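Farnesyl pyrophosphate synthetase (Staphylococcus aureus, PDB 5H9D) probably builds heptaprenyl diphosphate by magnesium-dependent prenyl transfer, chaining isoprenoid units onto an allylic diphosphate as trans-prenyl synthases do. Local coordinates at residues S227-N231 against G232-L236; E253-R256 against R257-R261. All coordinates share one frame; numbering follows the deposited sequence.

Contact 1 (S227-N231 against G232-L236)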
ATOM      1  N   SER A 227      12.782 -13.095 -14.221  1.00 84.48           N
ATOM      2  CA  SER A 227      12.937 -12.091 -13.189  1.00 84.96           C
ATOM      3  C   SER A 227      12.359 -12.550 -11.835  1.00 84.74           C
ATOM      4  O   SER A 227      13.049 -12.526 -10.808  1.00 84.61           O
ATOM      5  CB  SER A 227      12.257 -10.804 -13.665  1.00 85.53           C
ATOM      6  OG  SER A 227      12.466  -9.737 -12.766  1.00 84.81           O
ATOM      7  N   ASP A 228      11.094 -12.976 -11.839  1.00 84.29           N
ATOM      8  CA  ASP A 228      10.431 -13.451 -10.624  1.00 82.53           C
ATOM      9  C   ASP A 228      11.108 -14.667 -10.006  1.00 80.85           C
ATOM     10  O   ASP A 228      11.036 -14.872  -8.803  1.00 81.06           O
ATOM     11  CB  ASP A 228       8.977 -13.815 -10.900  1.00 82.46           C
ATOM     12  CG  ASP A 228       8.127 -12.615 -11.204  1.00 83.94           C
ATOM     13  OD1 ASP A 228       8.308 -11.578 -10.530  1.00 84.80           O
ATOM     14  OD2 ASP A 228       7.264 -12.718 -12.104  1.00 84.19           O
ATOM     15  N   LEU A 229      11.741 -15.485 -10.835  1.00 78.50           N
ATOM     16  CA  LEU A 229      12.408 -16.675 -10.348  1.00 75.89           C
ATOM     17  C   LEU A 229      13.793 -16.284  -9.834  1.00 76.54           C
ATOM     18  O   LEU A 229      14.306 -16.877  -8.883  1.00 75.61           O
ATOM     19  CB  LEU A 229      12.529 -17.690 -11.472  1.00 73.04           C
ATOM     20  CG  LEU A 229      13.122 -19.031 -11.086  1.00 71.46           C
ATOM     21  CD1 LEU A 229      12.297 -19.629  -9.966  1.00 71.19           C
ATOM     22  CD2 LEU A 229      13.152 -19.947 -12.299  1.00 71.28           C
ATOM     23  N   LEU A 230      14.388 -15.274 -10.461  1.00 76.27           N
ATOM     24  CA  LEU A 230      15.704 -14.813 -10.054  1.00 75.87           C
ATOM     25  C   LEU A 230      15.600 -14.223  -8.664  1.00 75.62           C
ATOM     26  O   LEU A 230      16.591 -14.136  -7.948  1.00 76.45           O
ATOM     27  CB  LEU A 230      16.234 -13.781 -11.050  1.00 75.91           C
ATOM     28  CG  LEU A 230      16.526 -14.443 -12.402  1.00 76.42           C
ATOM     29  CD1 LEU A 230      16.469 -13.458 -13.557  1.00 76.27           C
ATOM     30  CD2 LEU A 230      17.880 -15.091 -12.310  1.00 77.02           C
ATOM     31  N   ASN A 231      14.389 -13.832  -8.279  1.00 74.60           N
ATOM     32  CA  ASN A 231      14.165 -13.271  -6.955  1.00 73.39           C
ATOM     33  C   ASN A 231      13.537 -14.308  -6.050  1.00 71.59           C
ATOM     34  O   ASN A 231      13.094 -13.982  -4.955  1.00 73.37           O
ATOM     35  CB  ASN A 231      13.249 -12.058  -7.022  1.00 74.98           C
ATOM     36  CG  ASN A 231      13.957 -10.827  -7.513  1.00 77.30           C
ATOM     37  OD1 ASN A 231      14.802 -10.904  -8.408  1.00 77.78           O
ATOM     38  ND2 ASN A 231      13.600  -9.666  -6.944  1.00 79.19           N
ATOM     39  N   GLY A 232      13.476 -15.548  -6.517  1.00 68.79           N
ATOM     40  CA  GLY A 232      12.913 -16.612  -5.712  1.00 67.76           C
ATOM     41  C   GLY A 232      11.412 -16.835  -5.713  1.00 68.05           C
ATOM     42  O   GLY A 232      10.968 -17.784  -5.076  1.00 69.74           O
ATOM     43  N   HIS A 233      10.634 -15.988  -6.400  1.00 66.81           N
ATOM     44  CA  HIS A 233       9.168 -16.115  -6.476  1.00 64.02           C
ATOM     45  C   HIS A 233       8.735 -17.285  -7.339  1.00 62.58           C
ATOM     46  O   HIS A 233       8.858 -17.241  -8.568  1.00 62.86           O
ATOM     47  CB  HIS A 233       8.554 -14.857  -7.057  1.00 63.89           C
ATOM     48  CG  HIS A 233       8.907 -13.622  -6.304  1.00 66.05           C
ATOM     49  ND1 HIS A 233       8.426 -13.362  -5.038  1.00 67.30           N
ATOM     50  CD2 HIS A 233       9.719 -12.586  -6.622  1.00 66.58           C
ATOM     51  CE1 HIS A 233       8.929 -12.218  -4.608  1.00 67.48           C
ATOM     52  NE2 HIS A 233       9.718 -11.728  -5.549  1.00 67.88           N
ATOM     53  N   ILE A 234       8.220 -18.321  -6.682  1.00 60.22           N
ATOM     54  CA  ILE A 234       7.746 -19.530  -7.341  1.00 57.54           C
ATOM     55  C   ILE A 234       6.276 -19.331  -7.721  1.00 57.82           C
ATOM     56  O   ILE A 234       5.387 -19.547  -6.916  1.00 57.51           O
ATOM     57  CB  ILE A 234       7.869 -20.702  -6.399  1.00 56.19           C
ATOM     58  CG1 ILE A 234       9.255 -20.680  -5.756  1.00 55.78           C
ATOM     59  CG2 ILE A 234       7.608 -21.976  -7.131  1.00 53.88           C
ATOM     60  CD1 ILE A 234      10.398 -20.698  -6.731  1.00 55.49           C
ATOM     61  N   THR A 235       6.035 -18.943  -8.970  1.00 58.05           N
ATOM     62  CA  THR A 235       4.702 -18.640  -9.443  1.00 58.09           C
ATOM     63  C   THR A 235       4.011 -19.798 -10.156  1.00 59.62           C
ATOM     64  O   THR A 235       4.645 -20.809 -10.455  1.00 61.47           O
ATOM     65  CB  THR A 235       4.769 -17.397 -10.330  1.00 57.03           C
ATOM     66  OG1 THR A 235       5.529 -17.694 -11.508  1.00 59.70           O
ATOM     67  CG2 THR A 235       5.484 -16.248  -9.577  1.00 52.67           C
ATOM     68  N   LEU A 236       2.715 -19.641 -10.431  1.00 58.16           N
ATOM     69  CA  LEU A 236       1.930 -20.702 -11.043  1.00 58.02           C
ATOM     70  C   LEU A 236       2.628 -21.541 -12.127  1.00 58.55           C
ATOM     71  O   LEU A 236       2.653 -22.772 -12.037  1.00 58.76           O
ATOM     72  CB  LEU A 236       0.587 -20.148 -11.564  1.00 55.15           C
ATOM     73  CG  LEU A 236      -0.432 -21.228 -11.968  1.00 53.23           C
ATOM     74  CD1 LEU A 236      -0.622 -22.123 -10.777  1.00 51.33           C
ATOM     75  CD2 LEU A 236      -1.754 -20.662 -12.417  1.00 49.48           C
TER

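Contact 2 (E253-R256 against R257-R261)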
ATOM      1  N   GLU A 253      14.316 -27.268  -5.827  1.00 75.10           N
ATOM      2  CA  GLU A 253      14.620 -27.423  -4.413  1.00 75.58           C
ATOM      3  C   GLU A 253      16.018 -26.906  -4.091  1.00 74.82           C
ATOM      4  O   GLU A 253      16.266 -26.470  -2.977  1.00 74.65           O
ATOM      5  CB  GLU A 253      14.588 -28.899  -3.981  1.00 78.15           C
ATOM      6  CG  GLU A 253      13.233 -29.577  -3.833  1.00 80.20           C
ATOM      7  CD  GLU A 253      13.349 -30.901  -3.070  1.00 82.86           C
ATOM      8  OE1 GLU A 253      14.466 -31.481  -3.032  1.00 83.77           O
ATOM      9  OE2 GLU A 253      12.326 -31.368  -2.514  1.00 84.11           O
ATOM     10  N   GLN A 254      16.934 -26.981  -5.049  1.00 75.01           N
ATOM     11  CA  GLN A 254      18.312 -26.549  -4.809  1.00 74.76           C
ATOM     12  C   GLN A 254      18.565 -25.123  -5.228  1.00 74.51           C
ATOM     13  O   GLN A 254      19.710 -24.668  -5.182  1.00 75.90           O
ATOM     14  CB  GLN A 254      19.315 -27.412  -5.591  1.00 75.38           C
ATOM     15  CG  GLN A 254      19.072 -28.907  -5.602  1.00 78.09           C
ATOM     16  CD  GLN A 254      19.111 -29.529  -4.223  1.00 78.21           C
ATOM     17  OE1 GLN A 254      20.108 -29.431  -3.515  1.00 79.12           O
ATOM     18  NE2 GLN A 254      18.018 -30.177  -3.837  1.00 79.37           N
ATOM     19  N   LEU A 255      17.519 -24.408  -5.622  1.00 73.86           N
ATOM     20  CA  LEU A 255      17.692 -23.047  -6.127  1.00 73.41           C
ATOM     21  C   LEU A 255      17.564 -21.885  -5.144  1.00 73.04           C
ATOM     22  O   LEU A 255      16.595 -21.798  -4.411  1.00 72.20           O
ATOM     23  CB  LEU A 255      16.726 -22.841  -7.311  1.00 72.52           C
ATOM     24  CG  LEU A 255      16.966 -21.714  -8.322  1.00 70.50           C
ATOM     25  CD1 LEU A 255      18.262 -21.952  -9.088  1.00 69.85           C
ATOM     26  CD2 LEU A 255      15.801 -21.659  -9.277  1.00 70.53           C
ATOM     27  N   ARG A 256      18.561 -21.003  -5.141  1.00 74.97           N
ATOM     28  CA  ARG A 256      18.563 -19.809  -4.288  1.00 78.71           C
ATOM     29  C   ARG A 256      19.426 -18.695  -4.846  1.00 80.10           C
ATOM     30  O   ARG A 256      20.238 -18.910  -5.745  1.00 79.45           O
ATOM     31  CB  ARG A 256      18.986 -20.102  -2.830  1.00 80.69           C
ATOM     32  CG  ARG A 256      19.931 -21.285  -2.596  1.00 81.09           C
ATOM     33  CD  ARG A 256      21.362 -21.003  -3.000  1.00 81.15           C
ATOM     34  NE  ARG A 256      22.165 -22.209  -2.815  1.00 82.23           N
ATOM     35  CZ  ARG A 256      23.413 -22.367  -3.242  1.00 80.84           C
ATOM     36  NH1 ARG A 256      24.034 -21.385  -3.890  1.00 79.82           N
ATOM     37  NH2 ARG A 256      24.027 -23.521  -3.030  1.00 79.62           N
ATOM     38  N   ARG A 257      19.236 -17.501  -4.302  1.00 82.21           N
ATOM     39  CA  ARG A 257      19.955 -16.325  -4.766  1.00 85.92           C
ATOM     40  C   ARG A 257      21.408 -16.540  -5.221  1.00 86.95           C
ATOM     41  O   ARG A 257      21.786 -16.160  -6.333  1.00 86.33           O
ATOM     42  CB  ARG A 257      19.889 -15.233  -3.696  1.00 87.90           C
ATOM     43  CG  ARG A 257      18.678 -14.318  -3.845  1.00 92.52           C
ATOM     44  CD  ARG A 257      18.587 -13.268  -2.728  1.00 95.14           C
ATOM     45  NE  ARG A 257      18.036 -13.799  -1.479  1.00 97.35           N
ATOM     46  CZ  ARG A 257      16.766 -14.162  -1.297  1.00 98.87           C
ATOM     47  NH1 ARG A 257      15.886 -14.054  -2.292  1.00 99.25           N
ATOM     48  NH2 ARG A 257      16.372 -14.636  -0.114  1.00 99.03           N
ATOM     49  N   ASP A 258      22.224 -17.153  -4.376  1.00 87.78           N
ATOM     50  CA  ASP A 258      23.613 -17.365  -4.739  1.00 88.78           C
ATOM     51  C   ASP A 258      23.852 -18.450  -5.792  1.00 88.90           C
ATOM     52  O   ASP A 258      24.993 -18.861  -6.009  1.00 89.47           O
ATOM     53  CB  ASP A 258      24.447 -17.647  -3.484  1.00 90.37           C
ATOM     54  CG  ASP A 258      23.708 -18.489  -2.453  1.00 92.46           C
ATOM     55  OD1 ASP A 258      22.690 -18.017  -1.889  1.00 93.94           O
ATOM     56  OD2 ASP A 258      24.155 -19.624  -2.196  1.00 93.26           O
ATOM     57  N   SER A 259      22.793 -18.920  -6.449  1.00 88.03           N
ATOM     58  CA  SER A 259      22.984 -19.935  -7.480  1.00 87.82           C
ATOM     59  C   SER A 259      23.512 -19.220  -8.724  1.00 89.86           C
ATOM     60  O   SER A 259      23.249 -18.022  -8.930  1.00 89.15           O
ATOM     61  CB  SER A 259      21.679 -20.664  -7.794  1.00 86.53           C
ATOM     62  OG  SER A 259      21.285 -21.516  -6.734  1.00 83.90           O
ATOM     63  N   GLU A 260      24.277 -19.942  -9.538  1.00 91.04           N
ATOM     64  CA  GLU A 260      24.863 -19.345 -10.730  1.00 92.89           C
ATOM     65  C   GLU A 260      23.814 -19.087 -11.812  1.00 93.70           C
ATOM     66  O   GLU A 260      22.965 -19.940 -12.095  1.00 94.54           O
ATOM     67  CB  GLU A 260      26.026 -20.217 -11.252  1.00 93.27           C
ATOM     68  CG  GLU A 260      26.045 -21.655 -10.729  1.00 94.09           C
ATOM     69  CD  GLU A 260      27.238 -22.473 -11.238  1.00 95.24           C
ATOM     70  OE1 GLU A 260      27.294 -23.687 -10.922  1.00 94.43           O
ATOM     71  OE2 GLU A 260      28.114 -21.908 -11.946  1.00 94.41           O
ATOM     72  N   ARG A 261      23.882 -17.895 -12.404  1.00 94.00           N
ATOM     73  CA  ARG A 261      22.936 -17.471 -13.425  1.00 94.41           C
ATOM     74  C   ARG A 261      22.529 -18.532 -14.443  1.00 94.17           C
ATOM     75  O   ARG A 261      21.454 -18.427 -15.048  1.00 94.76           O
ATOM     76  CB  ARG A 261      23.472 -16.249 -14.171  1.00 95.08           C
ATOM     77  CG  ARG A 261      22.376 -15.295 -14.667  1.00 97.23           C
ATOM     78  CD  ARG A 261      21.950 -14.346 -13.553  1.00 99.55           C
ATOM     79  NE  ARG A 261      21.123 -13.228 -14.021  1.00101.57           N
ATOM     80  CZ  ARG A 261      21.208 -11.978 -13.553  1.00102.74           C
ATOM     81  NH1 ARG A 261      22.093 -11.670 -12.598  1.00102.20           N
ATOM     82  NH2 ARG A 261      20.404 -11.029 -14.034  1.00101.85           N
TER

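Contact 1 (S227-N231 against G232-L236)
Asp228 and Leu229 offer their carbonyls to Gly232 and His233 in a local contact that ends the short helix 227-230 and starts the link to helix 236-243. It is a Schellman motif. Gly232 N donates to Leu229 O at 2.8 Å, and one residue further on His233 N reaches Asp228 O at 2.7 Å, a weak bond bent to 127°. Gly232 has the positive phi (85°) that turns the chain away from the helix.

With CG beside the backbone N (chi1 -57°), His233 places its ring beside the last turn. The CD2 corner lies 3.6 Å from Asn231 CB. The backbone O of Asn231 stands over one ring face, displaced toward the rim, while Asp228 O lies at the edge, near the ring plane.

Asp228 N also bonds to Asp213 OD1, and Asp228 and Thr235 pack on Asp210. Both partners belong to the second aspartate-rich motif on helix 188-215, the motif that binds magnesium and diphosphate in related prenyl synthases. On the buried side Leu229 meets helix 261-272 through Phe264 and Cys267. Across the turn the two aliphatic chains cross at an oblique angle, Leu229 CD1 touching Ile234 CD1 at 3.9 Å.

Contact 2 (E253-R256 against R257-R261)
Ser259 grips Arg256 through backbone and side chain together. Ser259 N donates to Arg256 O at 2.7 Å. In the other direction Arg256 N points almost straight at Ser259 OG, 3.2 Å away with an angle of 169° at the hydrogen. The hydroxyl is placed for this by chi1 -71°, which sets OG beside its own backbone N.

These two bonds bracket a type I beta turn, Arg256 to Ser259, in the loop joining helix 246-253 to helix 261-272. On the solvent side Arg256 makes a salt bridge with Asp258. Its chain bends at chi2 (75°) and brings the guanidinium to the carboxylate, whose OD2 sits over the NH1 corner of one face while the rest of the group leads away from it; the exact spacing of Arg256 NH1 and Asp258 OD2 is doubtful.

On the side of helix 261-272, Leu255 CD1 lies 3.9 Å from Ser259 OG. Leu255 is buried and rests on Phe264 of that helix, which Ser259 touches as well, and on Leu229 of helix 227-230. Arg257 packs on Phe152 in the loop after helix 127-150.

Overall arrangement
Contact 1 is a helix C-cap and contact 2 a beta turn, in series along the chain with centres about 11 Å apart. Contact 1 is partly buried, about 17 Å from the centre of the chain; contact 2 lies at the surface, about 28 Å out. Both are closed by backbone bonds, but what is added differs with their placement: contact 1 gains an aliphatic pair and borders the helix that carries the second aspartate-rich motif, whereas contact 2 gains a serine hydroxyl and an exposed salt bridge. They meet where Leu229 CD1 lies 4.1 Å from Leu255 CD2 and where Asn231 O approaches Arg257 NH1 at 3.9 Å, and helix 261-272 backs each of them.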